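Local coordinates for protein 4-hydroxy-tetrahydrodipicolinate synthase (Aquifex aeolicus, PDB 2EHH) that probably catalyses the condensation of pyruvate with aspartate semialdehyde to 4-hydroxy-tetrahydrodipicolinate, a step in lysine biosynthesis, as a Schiff-base-forming TIM-barrel lyase, at residues P109-R112 with G113-E116; Y132-P135 with S136-C139; S185-D188 with S189-L192. One frame throughout, in Å; residues are numbered along the deposited sequence.

Interaction 1 of 3, residues P109-R112 with G113-E116; sequences PTQR and GLYE
Pro109 turns CG of its ring onto CD2 of Leu114, and the two side chains cross at about a right angle. At 3.3 Å between Pro109 CG and Leu114 CD2 the carbon contact is tighter than usual. Gly113 brings its CA to 4.3 Å from Pro109 CB, and a side chain on this glycine would crowd both that carbon and Thr110 O. Beyond this pair, Pro109 also packs on Pro269 of the second subunit.

Thr110 is the N-cap. Its chi1 of 63° sets OG1 where it can accept from Gly113 N, 3.1 Å from Thr110 OG1, the capping bond to the first turn. The carbonyl of Thr110 accepts from Leu114 N, the first i to i+4 bond. The cap opens helix 111-124, the helical arm of the beta-alpha-beta unit that leads from strand 98-102 to strand 129-133 in the TIM barrel.

Gln111 bends at chi2 (-57°), which brings its amide across Leu114 at a slant, NE2 lying 3.8 Å from CD1 of that leucine. The polar end is held elsewhere: OE1 accepts from Thr146 OG1 and Ser143 N, and NE2 donates to Glu141 O. Its backbone O takes Tyr115 N.

Arg112 accepts from Glu116 N at its carbonyl in a nearly straight bond, 2.9 Å from Glu116 N to Arg112 O. The side chain carries its guanidinium out past Glu116, whose OE1 comes over one face. That oxygen sits above the centre of the group, 3.0 Å from Arg112 CZ, and the guanidinium and carboxylate planes are 81° apart. No N-H points at it, which makes this a salt bridge of charge alone; the position of Arg112 NH1, too near the Tyr115 ring in the model, is doubtful.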
ATOM      1  N   PRO A 109       9.933  -4.269 -15.775  1.00 13.93           N
ATOM      2  CA  PRO A 109      10.034  -5.537 -16.495  1.00 14.52           C
ATOM      3  C   PRO A 109       9.526  -6.711 -15.667  1.00 15.19           C
ATOM      4  O   PRO A 109       9.388  -6.615 -14.441  1.00 14.92           O
ATOM      5  CB  PRO A 109      11.527  -5.644 -16.807  1.00 15.25           C
ATOM      6  CG  PRO A 109      12.171  -4.870 -15.708  1.00 18.62           C
ATOM      7  CD  PRO A 109      11.262  -3.682 -15.529  1.00 12.71           C
ATOM      8  N   THR A 110       9.227  -7.808 -16.349  1.00 14.64           N
ATOM      9  CA  THR A 110       8.769  -9.022 -15.688  1.00 14.16           C
ATOM     10  C   THR A 110      10.002  -9.613 -15.010  1.00 14.10           C
ATOM     11  O   THR A 110      11.124  -9.132 -15.222  1.00 12.92           O
ATOM     12  CB  THR A 110       8.244 -10.042 -16.707  1.00 12.36           C
ATOM     13  OG1 THR A 110       9.311 -10.426 -17.579  1.00 14.77           O
ATOM     14  CG2 THR A 110       7.116  -9.442 -17.538  1.00 14.76           C
ATOM     15  N   GLN A 111       9.811 -10.645 -14.196  1.00 14.63           N
ATOM     16  CA  GLN A 111      10.947 -11.270 -13.526  1.00 15.53           C
ATOM     17  C   GLN A 111      11.899 -11.864 -14.561  1.00 15.50           C
ATOM     18  O   GLN A 111      13.117 -11.867 -14.367  1.00 15.93           O
ATOM     19  CB  GLN A 111      10.472 -12.360 -12.556  1.00 16.45           C
ATOM     20  CG  GLN A 111       9.740 -11.819 -11.332  1.00 16.24           C
ATOM     21  CD  GLN A 111      10.577 -10.830 -10.532  1.00 16.10           C
ATOM     22  OE1 GLN A 111      11.740 -11.095 -10.205  1.00 13.48           O
ATOM     23  NE2 GLN A 111       9.982  -9.686 -10.199  1.00 15.72           N
ATOM     24  N   ARG A 112      11.348 -12.365 -15.664  1.00 16.58           N
ATOM     25  CA  ARG A 112      12.182 -12.927 -16.721  1.00 15.10           C
ATOM     26  C   ARG A 112      13.025 -11.783 -17.282  1.00 15.37           C
ATOM     27  O   ARG A 112      14.219 -11.945 -17.559  1.00 15.13           O
ATOM     28  CB  ARG A 112      11.309 -13.549 -17.818  1.00 18.71           C
ATOM     29  CG  ARG A 112      12.064 -14.127 -19.016  1.00 21.19           C
ATOM     30  CD  ARG A 112      13.283 -14.950 -18.603  1.00 27.59           C
ATOM     31  NE  ARG A 112      13.632 -15.949 -19.611  1.00 32.59           N
ATOM     32  CZ  ARG A 112      14.874 -16.256 -19.974  1.00 34.79           C
ATOM     33  NH1 ARG A 112      15.905 -15.638 -19.421  1.00 38.85           N
ATOM     34  NH2 ARG A 112      15.087 -17.192 -20.888  1.00 36.70           N
ATOM     35  N   GLY A 113      12.392 -10.620 -17.426  1.00 14.26           N
ATOM     36  CA  GLY A 113      13.083  -9.451 -17.927  1.00 12.20           C
ATOM     37  C   GLY A 113      14.197  -9.035 -16.987  1.00 13.88           C
ATOM     38  O   GLY A 113      15.279  -8.661 -17.433  1.00 14.16           O
ATOM     39  N   LEU A 114      13.943  -9.093 -15.683  1.00 12.90           N
ATOM     40  CA  LEU A 114      14.959  -8.723 -14.706  1.00 12.02           C
ATOM     41  C   LEU A 114      16.112  -9.718 -14.765  1.00 13.70           C
ATOM     42  O   LEU A 114      17.277  -9.342 -14.638  1.00 13.34           O
ATOM     43  CB  LEU A 114      14.361  -8.696 -13.295  1.00 13.18           C
ATOM     44  CG  LEU A 114      13.326  -7.593 -13.037  1.00 11.28           C
ATOM     45  CD1 LEU A 114      12.823  -7.663 -11.604  1.00 11.87           C
ATOM     46  CD2 LEU A 114      13.977  -6.230 -13.308  1.00 12.93           C
ATOM     47  N   TYR A 115      15.781 -10.992 -14.952  1.00 14.40           N
ATOM     48  CA  TYR A 115      16.799 -12.037 -15.049  1.00 14.81           C
ATOM     49  C   TYR A 115      17.696 -11.775 -16.258  1.00 14.85           C
ATOM     50  O   TYR A 115      18.923 -11.718 -16.139  1.00 13.69           O
ATOM     51  CB  TYR A 115      16.134 -13.410 -15.196  1.00 16.89           C
ATOM     52  CG  TYR A 115      17.084 -14.519 -15.591  1.00 19.98           C
ATOM     53  CD1 TYR A 115      18.039 -15.007 -14.697  1.00 21.28           C
ATOM     54  CD2 TYR A 115      17.031 -15.079 -16.866  1.00 21.31           C
ATOM     55  CE1 TYR A 115      18.916 -16.031 -15.067  1.00 24.03           C
ATOM     56  CE2 TYR A 115      17.902 -16.101 -17.246  1.00 23.73           C
ATOM     57  CZ  TYR A 115      18.839 -16.573 -16.344  1.00 24.58           C
ATOM     58  OH  TYR A 115      19.681 -17.599 -16.717  1.00 27.37           O
ATOM     59  N   GLU A 116      17.086 -11.605 -17.425  1.00 15.69           N
ATOM     60  CA  GLU A 116      17.871 -11.362 -18.634  1.00 17.35           C
ATOM     61  C   GLU A 116      18.687 -10.075 -18.558  1.00 16.29           C
ATOM     62  O   GLU A 116      19.781  -9.997 -19.115  1.00 16.87           O
ATOM     63  CB  GLU A 116      16.962 -11.355 -19.866  1.00 18.64           C
ATOM     64  CG  GLU A 116      16.307 -12.704 -20.112  1.00 23.00           C
ATOM     65  CD  GLU A 116      15.637 -12.808 -21.466  1.00 27.07           C
ATOM     66  OE1 GLU A 116      14.872 -13.775 -21.670  1.00 28.02           O
ATOM     67  OE2 GLU A 116      15.880 -11.933 -22.325  1.00 27.31           O
TER

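Interaction 2 of 3, residues Y132-P135 with S136-C139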
ATOM      1  N   TYR A 132      20.933  -3.710  -6.961  1.00 14.56           N
ATOM      2  CA  TYR A 132      20.401  -2.651  -6.113  1.00 13.43           C
ATOM      3  C   TYR A 132      18.880  -2.680  -6.176  1.00 12.63           C
ATOM      4  O   TYR A 132      18.280  -2.299  -7.183  1.00 11.87           O
ATOM      5  CB  TYR A 132      20.942  -1.283  -6.558  1.00 15.45           C
ATOM      6  CG  TYR A 132      20.426  -0.110  -5.749  1.00 19.43           C
ATOM      7  CD1 TYR A 132      19.894  -0.292  -4.472  1.00 19.01           C
ATOM      8  CD2 TYR A 132      20.502   1.194  -6.249  1.00 22.57           C
ATOM      9  CE1 TYR A 132      19.452   0.788  -3.714  1.00 24.54           C
ATOM     10  CE2 TYR A 132      20.063   2.281  -5.493  1.00 24.69           C
ATOM     11  CZ  TYR A 132      19.542   2.068  -4.228  1.00 24.96           C
ATOM     12  OH  TYR A 132      19.130   3.135  -3.460  1.00 32.02           O
ATOM     13  N   ASN A 133      18.270  -3.148  -5.091  1.00 12.39           N
ATOM     14  CA  ASN A 133      16.818  -3.257  -5.000  1.00 11.39           C
ATOM     15  C   ASN A 133      16.248  -2.146  -4.131  1.00 10.87           C
ATOM     16  O   ASN A 133      16.588  -2.032  -2.952  1.00 10.07           O
ATOM     17  CB  ASN A 133      16.438  -4.622  -4.406  1.00 11.28           C
ATOM     18  CG  ASN A 133      14.934  -4.852  -4.364  1.00 12.62           C
ATOM     19  OD1 ASN A 133      14.266  -4.867  -5.401  1.00 13.49           O
ATOM     20  ND2 ASN A 133      14.396  -5.046  -3.162  1.00 10.07           N
ATOM     21  N   ILE A 134      15.389  -1.319  -4.720  1.00 12.24           N
ATOM     22  CA  ILE A 134      14.755  -0.228  -3.992  1.00 11.65           C
ATOM     23  C   ILE A 134      13.388   0.042  -4.617  1.00 12.04           C
ATOM     24  O   ILE A 134      13.187   1.011  -5.352  1.00 12.69           O
ATOM     25  CB  ILE A 134      15.631   1.056  -3.993  1.00 13.89           C
ATOM     26  CG1 ILE A 134      14.912   2.167  -3.223  1.00 13.37           C
ATOM     27  CG2 ILE A 134      15.976   1.474  -5.425  1.00 13.77           C
ATOM     28  CD1 ILE A 134      15.838   3.255  -2.693  1.00 14.80           C
ATOM     29  N   PRO A 135      12.423  -0.840  -4.327  1.00 11.05           N
ATOM     30  CA  PRO A 135      11.054  -0.757  -4.833  1.00 11.08           C
ATOM     31  C   PRO A 135      10.395   0.616  -4.667  1.00 10.41           C
ATOM     32  O   PRO A 135       9.617   1.034  -5.525  1.00  9.78           O
ATOM     33  CB  PRO A 135      10.328  -1.848  -4.044  1.00 12.32           C
ATOM     34  CG  PRO A 135      11.401  -2.869  -3.833  1.00 13.28           C
ATOM     35  CD  PRO A 135      12.592  -2.021  -3.458  1.00 11.02           C
ATOM     36  N   SER A 136      10.715   1.313  -3.579  1.00 10.58           N
ATOM     37  CA  SER A 136      10.120   2.623  -3.320  1.00 10.29           C
ATOM     38  C   SER A 136      10.493   3.650  -4.383  1.00 12.90           C
ATOM     39  O   SER A 136       9.863   4.704  -4.478  1.00 11.91           O
ATOM     40  CB  SER A 136      10.528   3.151  -1.940  1.00 10.50           C
ATOM     41  OG  SER A 136      11.921   3.409  -1.879  1.00 11.68           O
ATOM     42  N   ARG A 137      11.517   3.346  -5.173  1.00 11.34           N
ATOM     43  CA  ARG A 137      11.947   4.251  -6.238  1.00 14.05           C
ATOM     44  C   ARG A 137      11.754   3.651  -7.629  1.00 14.02           C
ATOM     45  O   ARG A 137      11.328   4.341  -8.558  1.00 12.37           O
ATOM     46  CB  ARG A 137      13.419   4.624  -6.068  1.00 14.82           C
ATOM     47  CG  ARG A 137      13.696   5.622  -4.953  1.00 16.92           C
ATOM     48  CD  ARG A 137      15.195   5.892  -4.837  1.00 22.53           C
ATOM     49  NE  ARG A 137      15.498   6.885  -3.808  1.00 24.14           N
ATOM     50  CZ  ARG A 137      15.365   8.199  -3.965  1.00 25.26           C
ATOM     51  NH1 ARG A 137      14.936   8.698  -5.120  1.00 20.40           N
ATOM     52  NH2 ARG A 137      15.658   9.013  -2.959  1.00 21.09           N
ATOM     53  N   THR A 138      12.064   2.364  -7.768  1.00 13.76           N
ATOM     54  CA  THR A 138      11.962   1.683  -9.059  1.00 14.23           C
ATOM     55  C   THR A 138      10.545   1.263  -9.420  1.00 14.20           C
ATOM     56  O   THR A 138      10.227   1.054 -10.594  1.00 13.76           O
ATOM     57  CB  THR A 138      12.838   0.420  -9.089  1.00 14.22           C
ATOM     58  OG1 THR A 138      12.320  -0.531  -8.154  1.00 13.02           O
ATOM     59  CG2 THR A 138      14.286   0.755  -8.718  1.00 12.50           C
ATOM     60  N   CYS A 139       9.712   1.124  -8.398  1.00 15.23           N
ATOM     61  CA  CYS A 139       8.329   0.720  -8.563  1.00 16.77           C
ATOM     62  C   CYS A 139       8.169  -0.728  -9.062  1.00 17.38           C
ATOM     63  O   CYS A 139       7.179  -1.085  -9.704  1.00 16.09           O
ATOM     64  CB  CYS A 139       7.607   1.750  -9.448  1.00 19.92           C
ATOM     65  SG  CYS A 139       6.552   2.854  -8.444  1.00 25.45           S
TER
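Ile134 spreads its side chain over Ser136, Arg137 and Thr138 of the short helix that begins just after it. CB is the branch point. From it CG2 reaches the methyl of Thr138, 3.8 Å from Ile134 CG2 to Thr138 CG2, and also lies over one face of the Tyr132 ring, offset toward its rim. CG1, anti to the backbone N (chi1 180°), passes Ser136 OG at 3.5 Å. The tip, CD1, meets the aliphatic part of Arg137, 3.5 Å from its CD, and then the edge of the guanidinium, in its plane.

The carbonyl of Ile134, the N-cap residue, accepts two backbone donors, Thr138 N at 3.0 Å and Arg137 N at 2.9 Å; the second comes from above the carbonyl plane. Pro135 O then accepts Cys139 N as the helix ends.

Arg137 NH1 donates to Tyr106 O of the second subunit, and Cys139 forms a disulfide with Cys139 of that subunit. The helical turn 135-138 follows barrel strand 129-133, which carries the predicted catalytic Tyr132, after Ile134, while Thr138 rests on Val102 of the neighbouring strand 98-102.

Interaction 3 of 3, residues S185-D188 with S189-L192; sequences SGDD and SLTL
Ser185 and Thr191 meet through their hydroxyls across the turn that joins strand 182-185 to helix 191-196. With chi1 at 172°, anti to the backbone N, the serine OG points at the residues that follow. There it accepts from Asp187 N, 3.2 Å from Ser185 OG, an ST turn, and donates a weak bond to Thr191 OG1 at 3.4 Å. Replacing Ser185 by an alanine would probably leave Asp187 N without its acceptor and the Thr191 hydroxyl without this neighbour, giving the turn more freedom to shift.

On the direct side, Asp187 O accepts from Leu190 N at 2.9 Å, the donor standing above the carbonyl plane, and Asp187 CB lies 4.0 Å from Leu190 CD1. Against these direct contacts, the flank around Asp188 O is knit by water. One water gives a hydrogen to Asp188 O and accepts from Leu192 N; a second donates to both Asp188 O and Asp188 OD1 and accepts from Thr191 OG1 at 2.7 Å. The Asp188 carboxylate is also gripped by Ser204 OG and by Val205 N and Ala206 N.

This is a beta-to-alpha turn of the TIM barrel, carrying the chain from the C-terminal end of strand 182-185 into helix 191-196, on the rim where the predicted Schiff-base lysine, Lys161, and Tyr132 lie nearby.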
ATOM      1  N   SER A 185      22.879  -3.426   3.645  1.00 13.95           N
ATOM      2  CA  SER A 185      21.736  -2.588   3.996  1.00 13.93           C
ATOM      3  C   SER A 185      21.689  -1.362   3.101  1.00 16.13           C
ATOM      4  O   SER A 185      22.712  -0.716   2.867  1.00 14.54           O
ATOM      5  CB  SER A 185      21.830  -2.128   5.449  1.00 13.27           C
ATOM      6  OG  SER A 185      20.820  -1.172   5.735  1.00 15.08           O
ATOM      7  N   GLY A 186      20.498  -1.043   2.606  1.00 16.89           N
ATOM      8  CA  GLY A 186      20.343   0.122   1.755  1.00 18.29           C
ATOM      9  C   GLY A 186      19.644   1.238   2.511  1.00 18.37           C
ATOM     10  O   GLY A 186      19.143   2.189   1.917  1.00 17.76           O
ATOM     11  N   ASP A 187      19.612   1.120   3.833  1.00 17.27           N
ATOM     12  CA  ASP A 187      18.968   2.118   4.674  1.00 17.78           C
ATOM     13  C   ASP A 187      19.645   2.169   6.037  1.00 16.60           C
ATOM     14  O   ASP A 187      19.681   1.172   6.761  1.00 14.86           O
ATOM     15  CB  ASP A 187      17.482   1.789   4.803  1.00 21.73           C
ATOM     16  CG  ASP A 187      16.709   2.098   3.528  1.00 28.38           C
ATOM     17  OD1 ASP A 187      16.655   3.287   3.134  1.00 29.47           O
ATOM     18  OD2 ASP A 187      16.164   1.151   2.918  1.00 29.67           O
ATOM     19  N   ASP A 188      20.183   3.338   6.376  1.00 14.94           N
ATOM     20  CA  ASP A 188      20.906   3.522   7.636  1.00 14.32           C
ATOM     21  C   ASP A 188      20.174   3.070   8.889  1.00 13.92           C
ATOM     22  O   ASP A 188      20.763   2.425   9.760  1.00 12.20           O
ATOM     23  CB  ASP A 188      21.334   4.987   7.787  1.00 13.10           C
ATOM     24  CG  ASP A 188      22.498   5.346   6.874  1.00 16.48           C
ATOM     25  OD1 ASP A 188      23.595   4.778   7.068  1.00 17.30           O
ATOM     26  OD2 ASP A 188      22.317   6.183   5.960  1.00 16.52           O
ATOM     27  N   SER A 189      18.897   3.416   8.989  1.00 11.51           N
ATOM     28  CA  SER A 189      18.107   3.033  10.151  1.00 14.59           C
ATOM     29  C   SER A 189      17.904   1.530  10.285  1.00 12.56           C
ATOM     30  O   SER A 189      17.540   1.052  11.354  1.00 13.18           O
ATOM     31  CB  SER A 189      16.740   3.715  10.102  1.00 16.84           C
ATOM     32  OG  SER A 189      16.868   5.099  10.366  1.00 24.96           O
ATOM     33  N   LEU A 190      18.145   0.788   9.210  1.00 12.01           N
ATOM     34  CA  LEU A 190      17.936  -0.659   9.234  1.00 12.28           C
ATOM     35  C   LEU A 190      19.213  -1.494   9.254  1.00 12.41           C
ATOM     36  O   LEU A 190      19.159  -2.723   9.268  1.00 13.36           O
ATOM     37  CB  LEU A 190      17.084  -1.069   8.028  1.00 11.76           C
ATOM     38  CG  LEU A 190      15.756  -0.313   7.925  1.00 12.53           C
ATOM     39  CD1 LEU A 190      15.018  -0.710   6.652  1.00 10.78           C
ATOM     40  CD2 LEU A 190      14.915  -0.607   9.163  1.00 12.28           C
ATOM     41  N   THR A 191      20.360  -0.831   9.257  1.00 13.48           N
ATOM     42  CA  THR A 191      21.632  -1.541   9.266  1.00 13.24           C
ATOM     43  C   THR A 191      21.760  -2.512  10.441  1.00 13.50           C
ATOM     44  O   THR A 191      22.126  -3.671  10.253  1.00 14.14           O
ATOM     45  CB  THR A 191      22.800  -0.549   9.294  1.00 13.11           C
ATOM     46  OG1 THR A 191      22.746   0.264   8.113  1.00 13.70           O
ATOM     47  CG2 THR A 191      24.137  -1.289   9.331  1.00 14.40           C
ATOM     48  N   LEU A 192      21.447  -2.046  11.646  1.00 13.36           N
ATOM     49  CA  LEU A 192      21.563  -2.900  12.827  1.00 13.31           C
ATOM     50  C   LEU A 192      20.709  -4.167  12.717  1.00 13.23           C
ATOM     51  O   LEU A 192      21.233  -5.279  12.792  1.00 12.29           O
ATOM     52  CB  LEU A 192      21.209  -2.110  14.094  1.00 13.01           C
ATOM     53  CG  LEU A 192      21.471  -2.807  15.437  1.00 16.45           C
ATOM     54  CD1 LEU A 192      21.610  -1.759  16.539  1.00 15.89           C
ATOM     55  CD2 LEU A 192      20.344  -3.787  15.747  1.00 11.51           C
TER
HETATM   56  O   HOH W   1      21.174   0.795  12.025  1.00 12.05           O
HETATM   57  O   HOH W   2      23.796   2.575   8.962  1.00 17.60           O

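The three contacts come in series along one TIM barrel, each at a passage from a strand to the helix after it. Interaction 1 starts helix 111-124, which feeds strand 129-133; interaction 2 follows that strand, and interaction 3 follows strand 182-185, two places further round the sheet. Centres of interactions 1 and 2 are 15 Å apart, as are those of 2 and 3, whereas 1 and 3 are 27 Å apart. None touches another, the closest atoms of 2 and 3 being about 5 Å apart. Interactions 1 and 2 both border the second subunit and interaction 3 the third, consistent with a dimer of dimers.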